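Local coordinates for protein dephospho-CoA kinase (Aquifex aeolicus, PDB 2IF2) that probably catalyses the last step of coenzyme A biosynthesis, the ATP-dependent phosphorylation of the 3'-hydroxyl group of dephospho-CoA, at residues S15-Y27 and I178-E190. Residues are numbered along the deposited sequence; the frame is centred on the assembly and turned at random.
Sequences STVAQMFRELGAY and IEETYKQVKKVYE. With SO4 (sulfate ion), chain D.
Met-20, Phe-21 and Leu-24 carry the packing of helix 15-23, the P-loop helix, against the C-terminal helix 178-190 in this P-loop kinase fold; their axes cross at -52° with a closest approach of 10.0 Å, and no hydrogen bond joins the two segments.

Met-20, a selenomethionine, enters as a knob into the hole formed by Ile-178, Thr-181, Tyr-182 and Val-185. A long unbranched side chain suits this place: flexible and bent at chi3, it brings CE into the hole, where it reaches Ile-178 CG2, 4.1 Å away. Its selenium lies at the edge of the Tyr-182 ring, 5.2 Å from the centroid, in a Met-aromatic contact.

Two aromatic rings, Phe-21 and Tyr-189, pack toward the C-terminal ends of the two helices. Phe-21 receives Val-185 CB over one face, off centre, while Val-188 CG1 meets its rim at CZ, 4.0 Å away. Tyr-189, whose CG is anti to the backbone N (chi1 178°), turns one ring face to Leu-24 CB, which lies over the centre of the ring in a CH-pi contact, 4.1 Å from the centroid. Leucine suits the site because its fork divides: CD1 packs on Tyr-189 CB, and CD2 reaches Lys-186 CG at 4.0 Å. Beta-branched Val-17 and Val-185 fill the inner side, where both also touch Ile-172, and Phe-21 reaches Val-28 and Ile-109 of the parallel sheet.

Beyond Leu-24 the chain turns through a Schellman motif at Gly-25, whose positive phi a residue without CB accommodates readily, and leads into strand 27-30.

At the other end of this helix, Ser-15 belongs to the predicted ATP-binding loop. A sulfate there, probably from the crystallisation liquor, accepts hydrogen bonds from the backbone amides of Gly-11, Cys-12, Gly-13 and Lys-14 and from Ser-15 N, which lies 3.1 Å from sulfate O2.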
loop_
_atom_site.group_PDB
_atom_site.type_symbol
_atom_site.label_atom_id
_atom_site.label_comp_id
_atom_site.label_asym_id
_atom_site.label_seq_id
_atom_site.Cartn_x
_atom_site.Cartn_y
_atom_site.Cartn_z
ATOM N N SER A 15 -3.947 -8.082 1.266
ATOM C CA SER A 15 -2.926 -9.002 1.701
ATOM C C SER A 15 -3.172 -10.383 1.107
ATOM O O SER A 15 -2.305 -10.919 0.416
ATOM C CB SER A 15 -2.940 -9.084 3.215
ATOM O OG SER A 15 -4.283 -9.259 3.665
ATOM N N THR A 16 -4.355 -10.949 1.367
ATOM C CA THR A 16 -4.705 -12.293 0.875
ATOM C C THR A 16 -4.592 -12.415 -0.631
ATOM O O THR A 16 -4.226 -13.468 -1.151
ATOM C CB THR A 16 -6.138 -12.739 1.292
ATOM O OG1 THR A 16 -7.092 -11.760 0.868
ATOM C CG2 THR A 16 -6.223 -12.942 2.795
ATOM N N VAL A 17 -4.914 -11.334 -1.326
ATOM C CA VAL A 17 -4.811 -11.317 -2.771
ATOM C C VAL A 17 -3.340 -11.196 -3.134
ATOM O O VAL A 17 -2.847 -11.924 -3.987
ATOM C CB VAL A 17 -5.621 -10.153 -3.360
ATOM C CG1 VAL A 17 -5.146 -9.828 -4.758
ATOM C CG2 VAL A 17 -7.094 -10.538 -3.376
ATOM N N ALA A 18 -2.627 -10.300 -2.470
ATOM C CA ALA A 18 -1.208 -10.165 -2.763
ATOM C C ALA A 18 -0.548 -11.533 -2.624
ATOM O O ALA A 18 0.321 -11.877 -3.420
ATOM C CB ALA A 18 -0.552 -9.174 -1.810
ATOM N N GLN A 19 -0.982 -12.302 -1.622
ATOM C CA GLN A 19 -0.443 -13.633 -1.353
ATOM C C GLN A 19 -0.796 -14.648 -2.428
ATOM O O GLN A 19 0.076 -15.317 -2.984
ATOM C CB GLN A 19 -0.940 -14.140 -0.001
ATOM C CG GLN A 19 -0.110 -15.289 0.585
ATOM C CD GLN A 19 1.401 -15.067 0.442
ATOM O OE1 GLN A 19 2.000 -15.470 -0.553
ATOM N NE2 GLN A 19 2.011 -14.412 1.430
HETATM N N MSE A 20 -2.081 -14.770 -2.717
HETATM C CA MSE A 20 -2.518 -15.704 -3.732
HETATM C C MSE A 20 -1.669 -15.455 -4.970
HETATM O O MSE A 20 -1.102 -16.390 -5.542
HETATM C CB MSE A 20 -4.001 -15.481 -4.032
HETATM C CG MSE A 20 -4.903 -15.553 -2.800
HETATM SE SE MSE A 20 -6.765 -15.107 -3.171
HETATM C CE MSE A 20 -7.689 -16.483 -2.173
ATOM N N PHE A 21 -1.561 -14.187 -5.364
ATOM C CA PHE A 21 -0.779 -13.789 -6.547
ATOM C C PHE A 21 0.678 -14.235 -6.507
ATOM O O PHE A 21 1.273 -14.491 -7.559
ATOM C CB PHE A 21 -0.816 -12.263 -6.740
ATOM C CG PHE A 21 -1.850 -11.798 -7.733
ATOM C CD1 PHE A 21 -2.828 -10.882 -7.361
ATOM C CD2 PHE A 21 -1.863 -12.291 -9.033
ATOM C CE1 PHE A 21 -3.809 -10.467 -8.263
ATOM C CE2 PHE A 21 -2.845 -11.878 -9.941
ATOM C CZ PHE A 21 -3.819 -10.965 -9.553
ATOM N N ARG A 22 1.247 -14.297 -5.298
ATOM C CA ARG A 22 2.637 -14.706 -5.113
ATOM C C ARG A 22 2.762 -16.208 -5.294
ATOM O O ARG A 22 3.752 -16.719 -5.840
ATOM C CB ARG A 22 3.152 -14.337 -3.721
ATOM C CG ARG A 22 3.363 -12.854 -3.479
ATOM C CD ARG A 22 4.394 -12.618 -2.365
ATOM N NE ARG A 22 4.170 -11.351 -1.668
ATOM C CZ ARG A 22 3.150 -11.139 -0.846
ATOM N NH1 ARG A 22 2.275 -12.117 -0.613
ATOM N NH2 ARG A 22 2.991 -9.947 -0.286
ATOM N N GLU A 23 1.752 -16.915 -4.807
ATOM C CA GLU A 23 1.718 -18.354 -4.931
ATOM C C GLU A 23 1.697 -18.648 -6.407
ATOM O O GLU A 23 2.452 -19.488 -6.885
ATOM C CB GLU A 23 0.468 -18.899 -4.264
ATOM C CG GLU A 23 0.493 -18.736 -2.760
ATOM C CD GLU A 23 -0.882 -18.463 -2.170
ATOM O OE1 GLU A 23 -1.890 -18.980 -2.707
ATOM O OE2 GLU A 23 -0.947 -17.739 -1.154
ATOM N N LEU A 24 0.856 -17.933 -7.144
ATOM C CA LEU A 24 0.765 -18.162 -8.585
ATOM C C LEU A 24 2.089 -17.900 -9.312
ATOM O O LEU A 24 2.286 -18.365 -10.432
ATOM C CB LEU A 24 -0.379 -17.321 -9.179
ATOM C CG LEU A 24 -1.809 -17.771 -8.807
ATOM C CD1 LEU A 24 -2.822 -16.669 -9.090
ATOM C CD2 LEU A 24 -2.159 -19.044 -9.577
ATOM N N GLY A 25 3.004 -17.178 -8.668
ATOM C CA GLY A 25 4.297 -16.901 -9.287
ATOM C C GLY A 25 4.656 -15.424 -9.319
ATOM O O GLY A 25 5.826 -15.043 -9.380
ATOM N N ALA A 26 3.628 -14.588 -9.275
ATOM C CA ALA A 26 3.820 -13.153 -9.302
ATOM C C ALA A 26 4.715 -12.695 -8.160
ATOM O O ALA A 26 4.843 -13.381 -7.147
ATOM C CB ALA A 26 2.461 -12.452 -9.224
ATOM N N TYR A 27 5.337 -11.530 -8.343
ATOM C CA TYR A 27 6.207 -10.922 -7.339
ATOM C C TYR A 27 5.491 -9.694 -6.800
ATOM O O TYR A 27 5.596 -8.611 -7.371
ATOM C CB TYR A 27 7.540 -10.486 -7.950
ATOM C CG TYR A 27 8.535 -9.983 -6.921
ATOM C CD1 TYR A 27 8.386 -8.736 -6.309
ATOM C CD2 TYR A 27 9.609 -10.778 -6.523
ATOM C CE1 TYR A 27 9.286 -8.296 -5.316
ATOM C CE2 TYR A 27 10.513 -10.349 -5.533
ATOM C CZ TYR A 27 10.345 -9.111 -4.934
ATOM O OH TYR A 27 11.232 -8.708 -3.960
ATOM N N ILE A 178 -13.900 -17.427 -0.193
ATOM C CA ILE A 178 -12.493 -17.528 -0.510
ATOM C C ILE A 178 -12.303 -18.229 -1.834
ATOM O O ILE A 178 -11.396 -17.892 -2.599
ATOM C CB ILE A 178 -11.757 -18.312 0.559
ATOM C CG1 ILE A 178 -11.709 -17.496 1.845
ATOM C CG2 ILE A 178 -10.353 -18.631 0.084
ATOM C CD1 ILE A 178 -10.950 -16.198 1.681
ATOM N N GLU A 179 -13.158 -19.214 -2.101
ATOM C CA GLU A 179 -13.086 -19.971 -3.350
ATOM C C GLU A 179 -13.254 -19.033 -4.538
ATOM O O GLU A 179 -12.563 -19.169 -5.542
ATOM C CB GLU A 179 -14.175 -21.057 -3.392
ATOM C CG GLU A 179 -13.980 -22.109 -4.491
ATOM C CD GLU A 179 -15.177 -23.041 -4.655
ATOM O OE1 GLU A 179 -15.546 -23.757 -3.693
ATOM O OE2 GLU A 179 -15.757 -23.057 -5.761
ATOM N N GLU A 180 -14.171 -18.080 -4.408
ATOM C CA GLU A 180 -14.444 -17.118 -5.471
ATOM C C GLU A 180 -13.336 -16.096 -5.614
ATOM O O GLU A 180 -12.909 -15.780 -6.721
ATOM C CB GLU A 180 -15.765 -16.381 -5.213
ATOM C CG GLU A 180 -16.991 -16.991 -5.890
ATOM C CD GLU A 180 -18.305 -16.618 -5.197
ATOM O OE1 GLU A 180 -19.379 -17.046 -5.682
ATOM O OE2 GLU A 180 -18.270 -15.903 -4.166
ATOM N N THR A 181 -12.864 -15.573 -4.496
ATOM C CA THR A 181 -11.822 -14.579 -4.570
ATOM C C THR A 181 -10.576 -15.124 -5.268
ATOM O O THR A 181 -9.975 -14.435 -6.094
ATOM C CB THR A 181 -11.473 -14.063 -3.175
ATOM O OG1 THR A 181 -10.514 -13.009 -3.293
ATOM C CG2 THR A 181 -10.900 -15.175 -2.320
ATOM N N TYR A 182 -10.206 -16.366 -4.957
ATOM C CA TYR A 182 -9.028 -16.999 -5.565
ATOM C C TYR A 182 -9.273 -17.418 -7.012
ATOM O O TYR A 182 -8.360 -17.419 -7.840
ATOM C CB TYR A 182 -8.607 -18.235 -4.770
ATOM C CG TYR A 182 -7.353 -18.896 -5.304
ATOM C CD1 TYR A 182 -6.128 -18.239 -5.275
ATOM C CD2 TYR A 182 -7.393 -20.177 -5.854
ATOM C CE1 TYR A 182 -4.973 -18.842 -5.784
ATOM C CE2 TYR A 182 -6.244 -20.785 -6.369
ATOM C CZ TYR A 182 -5.042 -20.114 -6.332
ATOM O OH TYR A 182 -3.921 -20.697 -6.870
ATOM N N LYS A 183 -10.513 -17.793 -7.299
ATOM C CA LYS A 183 -10.884 -18.209 -8.634
ATOM C C LYS A 183 -10.796 -16.994 -9.557
ATOM O O LYS A 183 -10.513 -17.135 -10.746
ATOM C CB LYS A 183 -12.298 -18.806 -8.610
ATOM C CG LYS A 183 -12.728 -19.537 -9.887
ATOM C CD LYS A 183 -13.908 -20.492 -9.636
ATOM C CE LYS A 183 -14.536 -20.993 -10.943
ATOM N NZ LYS A 183 -13.536 -21.396 -11.984
ATOM N N GLN A 184 -11.006 -15.802 -8.997
ATOM C CA GLN A 184 -10.942 -14.545 -9.756
ATOM C C GLN A 184 -9.514 -14.099 -10.037
ATOM O O GLN A 184 -9.162 -13.797 -11.179
ATOM C CB GLN A 184 -11.667 -13.427 -9.001
ATOM C CG GLN A 184 -13.109 -13.224 -9.416
ATOM C CD GLN A 184 -14.028 -12.973 -8.236
ATOM O OE1 GLN A 184 -13.800 -12.062 -7.442
ATOM N NE2 GLN A 184 -15.073 -13.798 -8.109
ATOM N N VAL A 185 -8.695 -14.034 -8.993
ATOM C CA VAL A 185 -7.310 -13.636 -9.173
ATOM C C VAL A 185 -6.694 -14.556 -10.224
ATOM O O VAL A 185 -5.994 -14.098 -11.128
ATOM C CB VAL A 185 -6.503 -13.739 -7.849
ATOM C CG1 VAL A 185 -7.148 -12.881 -6.776
ATOM C CG2 VAL A 185 -6.433 -15.177 -7.391
ATOM N N LYS A 186 -6.976 -15.849 -10.121
ATOM C CA LYS A 186 -6.433 -16.800 -11.082
ATOM C C LYS A 186 -6.752 -16.389 -12.508
ATOM O O LYS A 186 -5.894 -16.461 -13.386
ATOM C CB LYS A 186 -6.976 -18.203 -10.817
ATOM C CG LYS A 186 -6.203 -18.950 -9.759
ATOM C CD LYS A 186 -6.549 -20.418 -9.760
ATOM C CE LYS A 186 -7.963 -20.646 -9.278
ATOM N NZ LYS A 186 -8.279 -22.092 -9.104
ATOM N N LYS A 187 -7.995 -15.972 -12.725
ATOM C CA LYS A 187 -8.433 -15.528 -14.037
ATOM C C LYS A 187 -7.569 -14.331 -14.414
ATOM O O LYS A 187 -6.986 -14.289 -15.495
ATOM C CB LYS A 187 -9.900 -15.111 -13.994
ATOM C CG LYS A 187 -10.462 -14.669 -15.329
ATOM C CD LYS A 187 -11.766 -13.884 -15.170
ATOM C CE LYS A 187 -12.218 -13.296 -16.508
ATOM N NZ LYS A 187 -13.463 -12.495 -16.398
ATOM N N VAL A 188 -7.467 -13.361 -13.515
ATOM C CA VAL A 188 -6.660 -12.193 -13.812
ATOM C C VAL A 188 -5.209 -12.547 -14.108
ATOM O O VAL A 188 -4.654 -12.093 -15.098
ATOM C CB VAL A 188 -6.726 -11.171 -12.670
ATOM C CG1 VAL A 188 -5.753 -10.019 -12.938
ATOM C CG2 VAL A 188 -8.143 -10.637 -12.557
ATOM N N TYR A 189 -4.595 -13.363 -13.267
ATOM C CA TYR A 189 -3.213 -13.730 -13.511
ATOM C C TYR A 189 -3.035 -14.306 -14.921
ATOM O O TYR A 189 -1.971 -14.164 -15.537
ATOM C CB TYR A 189 -2.732 -14.731 -12.460
ATOM C CG TYR A 189 -1.313 -15.206 -12.674
ATOM C CD1 TYR A 189 -1.051 -16.338 -13.432
ATOM C CD2 TYR A 189 -0.234 -14.508 -12.146
ATOM C CE1 TYR A 189 0.250 -16.767 -13.660
ATOM C CE2 TYR A 189 1.078 -14.935 -12.369
ATOM C CZ TYR A 189 1.308 -16.061 -13.131
ATOM O OH TYR A 189 2.590 -16.492 -13.381
ATOM N N GLU A 190 -4.075 -14.957 -15.435
ATOM C CA GLU A 190 -4.023 -15.532 -16.783
ATOM C C GLU A 190 -4.095 -14.399 -17.793
ATOM O O GLU A 190 -3.438 -14.426 -18.830
ATOM C CB GLU A 190 -5.206 -16.471 -17.010
ATOM C CG GLU A 190 -5.106 -17.791 -16.285
ATOM C CD GLU A 190 -4.117 -18.733 -16.934
ATOM O OE1 GLU A 190 -2.921 -18.364 -17.027
ATOM O OE2 GLU A 190 -4.540 -19.842 -17.349
HETATM S S SO4 D . -6.181 -5.602 3.839
HETATM O O1 SO4 D . -6.829 -6.814 4.386
HETATM O O2 SO4 D . -4.861 -5.964 3.305
HETATM O O3 SO4 D . -6.015 -4.595 4.912
HETATM O O4 SO4 D . -7.008 -5.037 2.748
#